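Local coordinates for protein CHAD domain (Ricinus communis, PDB 6QV5) that probably binds inorganic polyphosphate through a basic all-helical fold, carries a zinc ion in the crystal, and is linked to the nucleus, at residues T204-E216 with L231-N245. Residues are numbered along the deposited sequence; the frame is centred on the assembly and turned at random. Where two conformers were deposited one is given.
Sequences TRIATKRGRYALE and LKALAATQEELGRHN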
ATOM      1  N   THR A 204      -2.892   8.517  10.022  1.00 81.35           N
ATOM      2  CA  THR A 204      -1.520   8.339  10.505  1.00 80.10           C
ATOM      3  C   THR A 204      -0.824   7.223   9.708  1.00 81.58           C
ATOM      4  O   THR A 204       0.320   7.414   9.287  1.00 81.08           O
ATOM      5  CB  THR A 204      -1.509   8.106  12.031  1.00 87.34           C
ATOM      6  OG1 THR A 204      -2.258   9.143  12.669  1.00 86.49           O
ATOM      7  CG2 THR A 204      -0.098   8.067  12.617  1.00 85.55           C
ATOM      8  N   ARG A 205      -1.534   6.079   9.496  1.00 76.36           N
ATOM      9  CA  ARG A 205      -1.052   4.911   8.758  0.60 75.63           C
ATOM     10  C   ARG A 205      -0.695   5.265   7.301  1.00 78.47           C
ATOM     11  O   ARG A 205       0.322   4.797   6.786  1.00 77.86           O
ATOM     12  CB  ARG A 205      -2.116   3.798   8.823  0.60 75.29           C
ATOM     13  CG  ARG A 205      -1.696   2.443   8.252  0.60 83.27           C
ATOM     14  CD  ARG A 205      -2.684   1.336   8.603  0.60 88.70           C
ATOM     15  NE  ARG A 205      -4.064   1.656   8.226  0.60 92.30           N
ATOM     16  CZ  ARG A 205      -4.610   1.378   7.047  0.60103.20           C
ATOM     17  NH1 ARG A 205      -3.902   0.763   6.107  0.60 90.21           N
ATOM     18  NH2 ARG A 205      -5.869   1.711   6.798  0.60 87.60           N
ATOM     19  N   ILE A 206      -1.543   6.084   6.639  1.00 73.95           N
ATOM     20  CA  ILE A 206      -1.310   6.478   5.243  1.00 73.18           C
ATOM     21  C   ILE A 206      -0.186   7.528   5.153  1.00 75.84           C
ATOM     22  O   ILE A 206       0.579   7.502   4.189  1.00 75.40           O
ATOM     23  CB  ILE A 206      -2.588   6.876   4.445  1.00 76.31           C
ATOM     24  CG1 ILE A 206      -3.287   8.131   5.015  1.00 76.77           C
ATOM     25  CG2 ILE A 206      -3.556   5.688   4.326  1.00 77.08           C
ATOM     26  CD1 ILE A 206      -3.928   9.037   3.954  1.00 84.40           C
ATOM     27  N   ALA A 207      -0.055   8.406   6.179  1.00 71.53           N
ATOM     28  CA  ALA A 207       1.011   9.416   6.264  1.00 70.86           C
ATOM     29  C   ALA A 207       2.364   8.716   6.437  1.00 73.71           C
ATOM     30  O   ALA A 207       3.379   9.198   5.932  1.00 73.39           O
ATOM     31  CB  ALA A 207       0.756  10.360   7.429  1.00 71.53           C
ATOM     32  N   THR A 208       2.352   7.559   7.127  1.00 69.61           N
ATOM     33  CA  THR A 208       3.498   6.687   7.371  1.00 69.21           C
ATOM     34  C   THR A 208       3.917   6.008   6.053  1.00 72.08           C
ATOM     35  O   THR A 208       5.113   5.903   5.779  1.00 71.41           O
ATOM     36  CB  THR A 208       3.139   5.678   8.475  1.00 79.29           C
ATOM     37  OG1 THR A 208       2.813   6.386   9.672  1.00 80.67           O
ATOM     38  CG2 THR A 208       4.252   4.709   8.767  1.00 78.43           C
ATOM     39  N   LYS A 209       2.929   5.553   5.248  1.00 68.18           N
ATOM     40  CA  LYS A 209       3.148   4.906   3.952  1.00 67.86           C
ATOM     41  C   LYS A 209       3.679   5.906   2.923  1.00 71.18           C
ATOM     42  O   LYS A 209       4.661   5.604   2.240  1.00 70.41           O
ATOM     43  CB  LYS A 209       1.860   4.236   3.439  1.00 70.43           C
ATOM     44  CG  LYS A 209       1.724   2.772   3.832  1.00 84.07           C
ATOM     45  CD  LYS A 209       0.520   2.131   3.151  1.00 94.07           C
ATOM     46  CE  LYS A 209       0.420   0.652   3.430  1.00104.06           C
ATOM     47  NZ  LYS A 209      -0.774   0.050   2.782  1.00111.58           N
ATOM     48  N   ARG A 210       3.045   7.102   2.836  1.00 67.94           N
ATOM     49  CA  ARG A 210       3.430   8.192   1.929  1.00 67.97           C
ATOM     50  C   ARG A 210       4.867   8.648   2.192  1.00 71.63           C
ATOM     51  O   ARG A 210       5.623   8.848   1.241  1.00 71.07           O
ATOM     52  CB  ARG A 210       2.469   9.388   2.061  1.00 68.90           C
ATOM     53  CG  ARG A 210       1.129   9.207   1.365  1.00 80.70           C
ATOM     54  CD  ARG A 210       0.214  10.380   1.652  1.00 92.91           C
ATOM     55  NE  ARG A 210      -1.141  10.161   1.145  1.00103.40           N
ATOM     56  CZ  ARG A 210      -2.157  11.000   1.325  1.00118.24           C
ATOM     57  NH1 ARG A 210      -1.984  12.127   2.004  1.00106.13           N
ATOM     58  NH2 ARG A 210      -3.354  10.717   0.830  1.00104.71           N
ATOM     59  N   GLY A 211       5.224   8.777   3.474  1.00 68.28           N
ATOM     60  CA  GLY A 211       6.552   9.180   3.924  1.00 68.06           C
ATOM     61  C   GLY A 211       7.625   8.151   3.630  1.00 71.63           C
ATOM     62  O   GLY A 211       8.755   8.517   3.294  1.00 70.73           O
ATOM     63  N   ARG A 212       7.272   6.852   3.751  1.00 68.53           N
ATOM     64  CA  ARG A 212       8.167   5.725   3.477  1.00 68.64           C
ATOM     65  C   ARG A 212       8.470   5.639   1.976  1.00 72.91           C
ATOM     66  O   ARG A 212       9.634   5.485   1.605  1.00 72.64           O
ATOM     67  CB  ARG A 212       7.557   4.403   3.982  1.00 69.68           C
ATOM     68  CG  ARG A 212       8.552   3.247   4.054  1.00 81.84           C
ATOM     69  CD  ARG A 212       7.912   1.949   4.513  1.00 92.88           C
ATOM     70  NE  ARG A 212       7.296   1.213   3.406  1.00101.77           N
ATOM     71  CZ  ARG A 212       7.916   0.293   2.673  1.00116.93           C
ATOM     72  NH1 ARG A 212       9.186  -0.014   2.912  1.00103.36           N
ATOM     73  NH2 ARG A 212       7.274  -0.325   1.691  1.00105.97           N
ATOM     74  N   TYR A 213       7.426   5.756   1.124  1.00 69.47           N
ATOM     75  CA  TYR A 213       7.556   5.689  -0.334  1.00 69.27           C
ATOM     76  C   TYR A 213       8.364   6.853  -0.912  1.00 73.61           C
ATOM     77  O   TYR A 213       9.280   6.609  -1.699  1.00 72.82           O
ATOM     78  CB  TYR A 213       6.180   5.566  -1.024  1.00 70.08           C
ATOM     79  CG  TYR A 213       5.387   4.318  -0.683  1.00 71.17           C
ATOM     80  CD1 TYR A 213       6.028   3.111  -0.408  1.00 72.97           C
ATOM     81  CD2 TYR A 213       3.996   4.322  -0.721  1.00 71.77           C
ATOM     82  CE1 TYR A 213       5.302   1.958  -0.112  1.00 73.46           C
ATOM     83  CE2 TYR A 213       3.261   3.172  -0.441  1.00 72.57           C
ATOM     84  CZ  TYR A 213       3.917   1.990  -0.138  1.00 79.57           C
ATOM     85  OH  TYR A 213       3.194   0.856   0.139  1.00 80.31           O
ATOM     86  N   ALA A 214       8.050   8.102  -0.495  1.00 70.82           N
ATOM     87  CA  ALA A 214       8.736   9.321  -0.943  1.00 71.05           C
ATOM     88  C   ALA A 214      10.230   9.301  -0.619  1.00 75.57           C
ATOM     89  O   ALA A 214      11.035   9.728  -1.446  1.00 74.95           O
ATOM     90  CB  ALA A 214       8.085  10.550  -0.335  1.00 71.78           C
ATOM     91  N   LEU A 215      10.598   8.774   0.561  1.00 72.89           N
ATOM     92  CA  LEU A 215      11.992   8.662   0.983  1.00 73.23           C
ATOM     93  C   LEU A 215      12.728   7.564   0.205  1.00 78.00           C
ATOM     94  O   LEU A 215      13.938   7.669   0.007  1.00 77.71           O
ATOM     95  CB  LEU A 215      12.080   8.440   2.501  1.00 73.37           C
ATOM     96  CG  LEU A 215      13.371   8.879   3.198  1.00 78.18           C
ATOM     97  CD1 LEU A 215      13.613  10.388   3.061  1.00 78.45           C
ATOM     98  CD2 LEU A 215      13.330   8.510   4.660  1.00 80.21           C
ATOM     99  N   GLU A 216      11.995   6.530  -0.255  1.00 75.41           N
ATOM    100  CA  GLU A 216      12.546   5.443  -1.067  1.00 75.49           C
ATOM    101  C   GLU A 216      12.752   5.919  -2.508  1.00 80.25           C
ATOM    102  O   GLU A 216      13.687   5.463  -3.170  1.00 79.65           O
ATOM    103  CB  GLU A 216      11.629   4.215  -1.040  1.00 76.76           C
ATOM    104  CG  GLU A 216      11.747   3.374   0.221  1.00 86.16           C
ATOM    105  CD  GLU A 216      10.741   2.244   0.366  1.00102.43           C
ATOM    106  OE1 GLU A 216       9.641   2.329  -0.228  1.00 89.74           O
ATOM    107  OE2 GLU A 216      11.055   1.274   1.091  1.00 96.38           O
ATOM    108  N   LEU A 231      13.140   5.515   8.436  1.00 84.75           N
ATOM    109  CA  LEU A 231      12.368   4.457   7.775  1.00 84.19           C
ATOM    110  C   LEU A 231      12.015   3.334   8.751  1.00 87.38           C
ATOM    111  O   LEU A 231      10.927   2.770   8.649  1.00 87.15           O
ATOM    112  CB  LEU A 231      13.130   3.883   6.565  1.00 84.22           C
ATOM    113  CG  LEU A 231      13.223   4.764   5.313  1.00 88.97           C
ATOM    114  CD1 LEU A 231      14.458   4.431   4.506  1.00 89.18           C
ATOM    115  CD2 LEU A 231      11.984   4.644   4.445  1.00 91.18           C
ATOM    116  N   LYS A 232      12.933   3.017   9.691  1.00 83.24           N
ATOM    117  CA  LYS A 232      12.765   1.988  10.721  1.00 82.75           C
ATOM    118  C   LYS A 232      11.607   2.350  11.660  1.00 85.74           C
ATOM    119  O   LYS A 232      10.772   1.491  11.952  1.00 85.51           O
ATOM    120  CB  LYS A 232      14.074   1.802  11.512  1.00 85.31           C
ATOM    121  CG  LYS A 232      14.093   0.579  12.424  1.00100.87           C
ATOM    122  CD  LYS A 232      15.294   0.602  13.355  1.00110.72           C
ATOM    123  CE  LYS A 232      15.272  -0.541  14.338  1.00121.28           C
ATOM    124  NZ  LYS A 232      16.436  -0.492  15.262  1.00130.28           N
ATOM    125  N   ALA A 233      11.552   3.624  12.109  1.00 81.31           N
ATOM    126  CA  ALA A 233      10.503   4.149  12.986  1.00 80.63           C
ATOM    127  C   ALA A 233       9.160   4.229  12.256  1.00 83.26           C
ATOM    128  O   ALA A 233       8.113   4.061  12.882  1.00 82.95           O
ATOM    129  CB  ALA A 233      10.900   5.518  13.511  1.00 81.39           C
ATOM    130  N   LEU A 234       9.195   4.471  10.931  1.00 78.77           N
ATOM    131  CA  LEU A 234       8.006   4.538  10.086  1.00 78.14           C
ATOM    132  C   LEU A 234       7.443   3.134   9.846  1.00 81.53           C
ATOM    133  O   LEU A 234       6.258   2.918  10.088  1.00 80.90           O
ATOM    134  CB  LEU A 234       8.318   5.256   8.760  1.00 78.12           C
ATOM    135  CG  LEU A 234       7.763   6.679   8.602  1.00 82.56           C
ATOM    136  CD1 LEU A 234       8.427   7.656   9.565  1.00 82.74           C
ATOM    137  CD2 LEU A 234       7.953   7.175   7.189  1.00 84.41           C
ATOM    138  N   ALA A 235       8.303   2.168   9.446  1.00 78.13           N
ATOM    139  CA  ALA A 235       7.920   0.770   9.204  1.00 78.01           C
ATOM    140  C   ALA A 235       7.301   0.105  10.443  1.00 82.33           C
ATOM    141  O   ALA A 235       6.364  -0.681  10.299  1.00 82.21           O
ATOM    142  CB  ALA A 235       9.117  -0.033   8.720  1.00 78.72           C
ATOM    143  N   ALA A 236       7.806   0.448  11.651  1.00 78.86           N
ATOM    144  CA  ALA A 236       7.311  -0.062  12.934  1.00 78.58           C
ATOM    145  C   ALA A 236       5.903   0.469  13.237  1.00 82.30           C
ATOM    146  O   ALA A 236       5.071  -0.277  13.758  1.00 82.20           O
ATOM    147  CB  ALA A 236       8.269   0.317  14.053  1.00 79.27           C
ATOM    148  N   THR A 237       5.639   1.749  12.893  1.00 78.33           N
ATOM    149  CA  THR A 237       4.346   2.419  13.071  1.00 77.89           C
ATOM    150  C   THR A 237       3.309   1.816  12.105  1.00 80.87           C
ATOM    151  O   THR A 237       2.168   1.577  12.508  1.00 80.31           O
ATOM    152  CB  THR A 237       4.513   3.943  12.906  1.00 86.72           C
ATOM    153  OG1 THR A 237       5.538   4.403  13.789  1.00 87.80           O
ATOM    154  CG2 THR A 237       3.228   4.717  13.172  1.00 84.95           C
ATOM    155  N   GLN A 238       3.723   1.563  10.842  1.00 76.81           N
ATOM    156  CA  GLN A 238       2.900   0.969   9.783  1.00 76.37           C
ATOM    157  C   GLN A 238       2.484  -0.459  10.160  1.00 79.41           C
ATOM    158  O   GLN A 238       1.335  -0.838   9.934  1.00 78.95           O
ATOM    159  CB  GLN A 238       3.670   0.967   8.450  1.00 77.77           C
ATOM    160  CG  GLN A 238       2.798   0.760   7.212  1.00 93.23           C
ATOM    161  CD  GLN A 238       3.609   0.475   5.967  1.00115.25           C
ATOM    162  OE1 GLN A 238       4.593   1.158   5.652  1.00111.35           O
ATOM    163  NE2 GLN A 238       3.200  -0.538   5.217  1.00107.99           N
ATOM    164  N   GLU A 239       3.424  -1.235  10.738  1.00 75.54           N
ATOM    165  CA  GLU A 239       3.235  -2.615  11.191  1.00 75.28           C
ATOM    166  C   GLU A 239       2.193  -2.684  12.322  1.00 78.21           C
ATOM    167  O   GLU A 239       1.365  -3.596  12.330  1.00 77.75           O
ATOM    168  CB  GLU A 239       4.583  -3.194  11.661  1.00 76.76           C
ATOM    169  CG  GLU A 239       4.591  -4.692  11.912  1.00 88.57           C
ATOM    170  CD  GLU A 239       5.796  -5.174  12.697  1.00112.85           C
ATOM    171  OE1 GLU A 239       6.906  -5.209  12.120  1.00110.54           O
ATOM    172  OE2 GLU A 239       5.629  -5.516  13.890  1.00107.60           O
ATOM    173  N   GLU A 240       2.234  -1.712  13.260  1.00 74.09           N
ATOM    174  CA  GLU A 240       1.325  -1.632  14.402  1.00 73.69           C
ATOM    175  C   GLU A 240      -0.097  -1.238  13.997  1.00 77.13           C
ATOM    176  O   GLU A 240      -1.042  -1.940  14.366  1.00 76.87           O
ATOM    177  CB  GLU A 240       1.895  -0.711  15.503  1.00 75.04           C
ATOM    178  CG  GLU A 240       1.038  -0.578  16.760  1.00 85.84           C
ATOM    179  CD  GLU A 240       0.656  -1.838  17.517  1.00105.21           C
ATOM    180  OE1 GLU A 240       1.453  -2.806  17.531  1.00100.30           O
ATOM    181  OE2 GLU A 240      -0.444  -1.851  18.113  1.00 97.97           O
ATOM    182  N   LEU A 241      -0.251  -0.128  13.248  1.00 73.28           N
ATOM    183  CA  LEU A 241      -1.559   0.350  12.784  1.00 72.93           C
ATOM    184  C   LEU A 241      -2.183  -0.590  11.744  1.00 76.33           C
ATOM    185  O   LEU A 241      -3.409  -0.689  11.674  1.00 75.77           O
ATOM    186  CB  LEU A 241      -1.476   1.787  12.241  1.00 72.96           C
ATOM    187  CG  LEU A 241      -1.198   2.901  13.255  1.00 77.70           C
ATOM    188  CD1 LEU A 241      -0.570   4.102  12.582  1.00 77.73           C
ATOM    189  CD2 LEU A 241      -2.463   3.313  14.003  1.00 80.40           C
ATOM    190  N   GLY A 242      -1.333  -1.270  10.970  1.00 72.58           N
ATOM    191  CA  GLY A 242      -1.737  -2.236   9.954  1.00 72.18           C
ATOM    192  C   GLY A 242      -2.297  -3.512  10.551  1.00 75.53           C
ATOM    193  O   GLY A 242      -3.204  -4.117   9.974  1.00 75.05           O
ATOM    194  N   ARG A 243      -1.758  -3.922  11.722  1.00 71.77           N
ATOM    195  CA  ARG A 243      -2.178  -5.104  12.485  1.00 71.29           C
ATOM    196  C   ARG A 243      -3.646  -4.958  12.912  1.00 74.78           C
ATOM    197  O   ARG A 243      -4.435  -5.882  12.704  1.00 74.09           O
ATOM    198  CB  ARG A 243      -1.258  -5.302  13.709  1.00 70.96           C
ATOM    199  CG  ARG A 243      -1.682  -6.421  14.663  1.00 79.51           C
ATOM    200  CD  ARG A 243      -1.094  -6.267  16.064  1.00 85.96           C
ATOM    201  NE  ARG A 243      -1.459  -4.998  16.706  1.00 89.39           N
ATOM    202  CZ  ARG A 243      -2.585  -4.783  17.382  1.00100.39           C
ATOM    203  NH1 ARG A 243      -3.485  -5.751  17.514  1.00 85.78           N
ATOM    204  NH2 ARG A 243      -2.821  -3.599  17.928  1.00 85.44           N
ATOM    205  N   HIS A 244      -4.005  -3.787  13.482  1.00 71.39           N
ATOM    206  CA  HIS A 244      -5.365  -3.469  13.922  1.00 71.16           C
ATOM    207  C   HIS A 244      -6.298  -3.286  12.721  1.00 73.83           C
ATOM    208  O   HIS A 244      -7.487  -3.599  12.821  1.00 73.17           O
ATOM    209  CB  HIS A 244      -5.373  -2.219  14.820  1.00 72.10           C
ATOM    210  CG  HIS A 244      -6.694  -1.961  15.473  1.00 75.63           C
ATOM    211  ND1 HIS A 244      -7.016  -2.525  16.695  1.00 77.48           N
ATOM    212  CD2 HIS A 244      -7.745  -1.226  15.041  1.00 77.49           C
ATOM    213  CE1 HIS A 244      -8.241  -2.107  16.971  1.00 76.95           C
ATOM    214  NE2 HIS A 244      -8.722  -1.327  16.003  1.00 77.32           N
ATOM    215  N   ASN A 245      -5.751  -2.787  11.592  1.00 69.77           N
ATOM    216  CA  ASN A 245      -6.481  -2.572  10.341  1.00 69.12           C
ATOM    217  C   ASN A 245      -6.896  -3.903   9.708  1.00 72.42           C
ATOM    218  O   ASN A 245      -8.006  -4.001   9.187  1.00 71.97           O
ATOM    219  CB  ASN A 245      -5.653  -1.733   9.364  1.00 68.72           C
ATOM    220  CG  ASN A 245      -6.321  -1.488   8.032  1.00 88.58           C
ATOM    221  OD1 ASN A 245      -7.441  -0.971   7.948  1.00 80.51           O
ATOM    222  ND2 ASN A 245      -5.640  -1.860   6.960  1.00 80.66           N
TER
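Thr208 and Leu234 meet at the heart of this roughly antiparallel helix pair, a worked example of an interface whose two flanks differ in chemistry. The axes of the two segments come within 9.1 Å, with 145° between their directions. In Thr208, chi1 of -60° sets OG1 beside the backbone N and sends CG2 anti to it, against the partner helix, 3.0 Å from Leu234 O. The hydroxyl turns back to Thr204 O (OG1 to O 2.7 Å), which also accepts Thr208 N from the opposite face of its plane. Because Gly211 has no side chain, Leu234 CD2 can settle on that turn, 3.5 Å from Arg212 N. Leu215 CD2 on Leu231 CG and Thr204 CG2 on Leu241 CD1 extend this apolar seam, buried where Leu186 of helix 171-192 and Ile289 of helix 286-293 adjoin it.

The partly exposed flank is broad in contact but weakly directed. In one of its two modelled positions, Arg205 runs past Leu241 and bends at chi3, stacking its guanidinium on the Asn245 amide. Their planes are 19° apart, with ND2 3.3 Å from Arg205 NH1, yet no hydrogen bond forms. Gln238 crosses Lys209 at about a right angle, its CD against Lys209 CG and NE2 near CE. Its OE1 stays 3.5 Å from Arg212 NE; Arg212 instead pairs by charge with Glu216 of its own helix.

No hydrogen bond crosses between the segments: methyl packing and stacked polar planes join helices 198-217 and 224-260 within the CHAD domain. Thr204 OG1 bonds Ser200 O, while the buried hydroxyls of Thr208 and Thr237 (OG1 to Ala233 O 2.8 Å) are satisfied by their own helices.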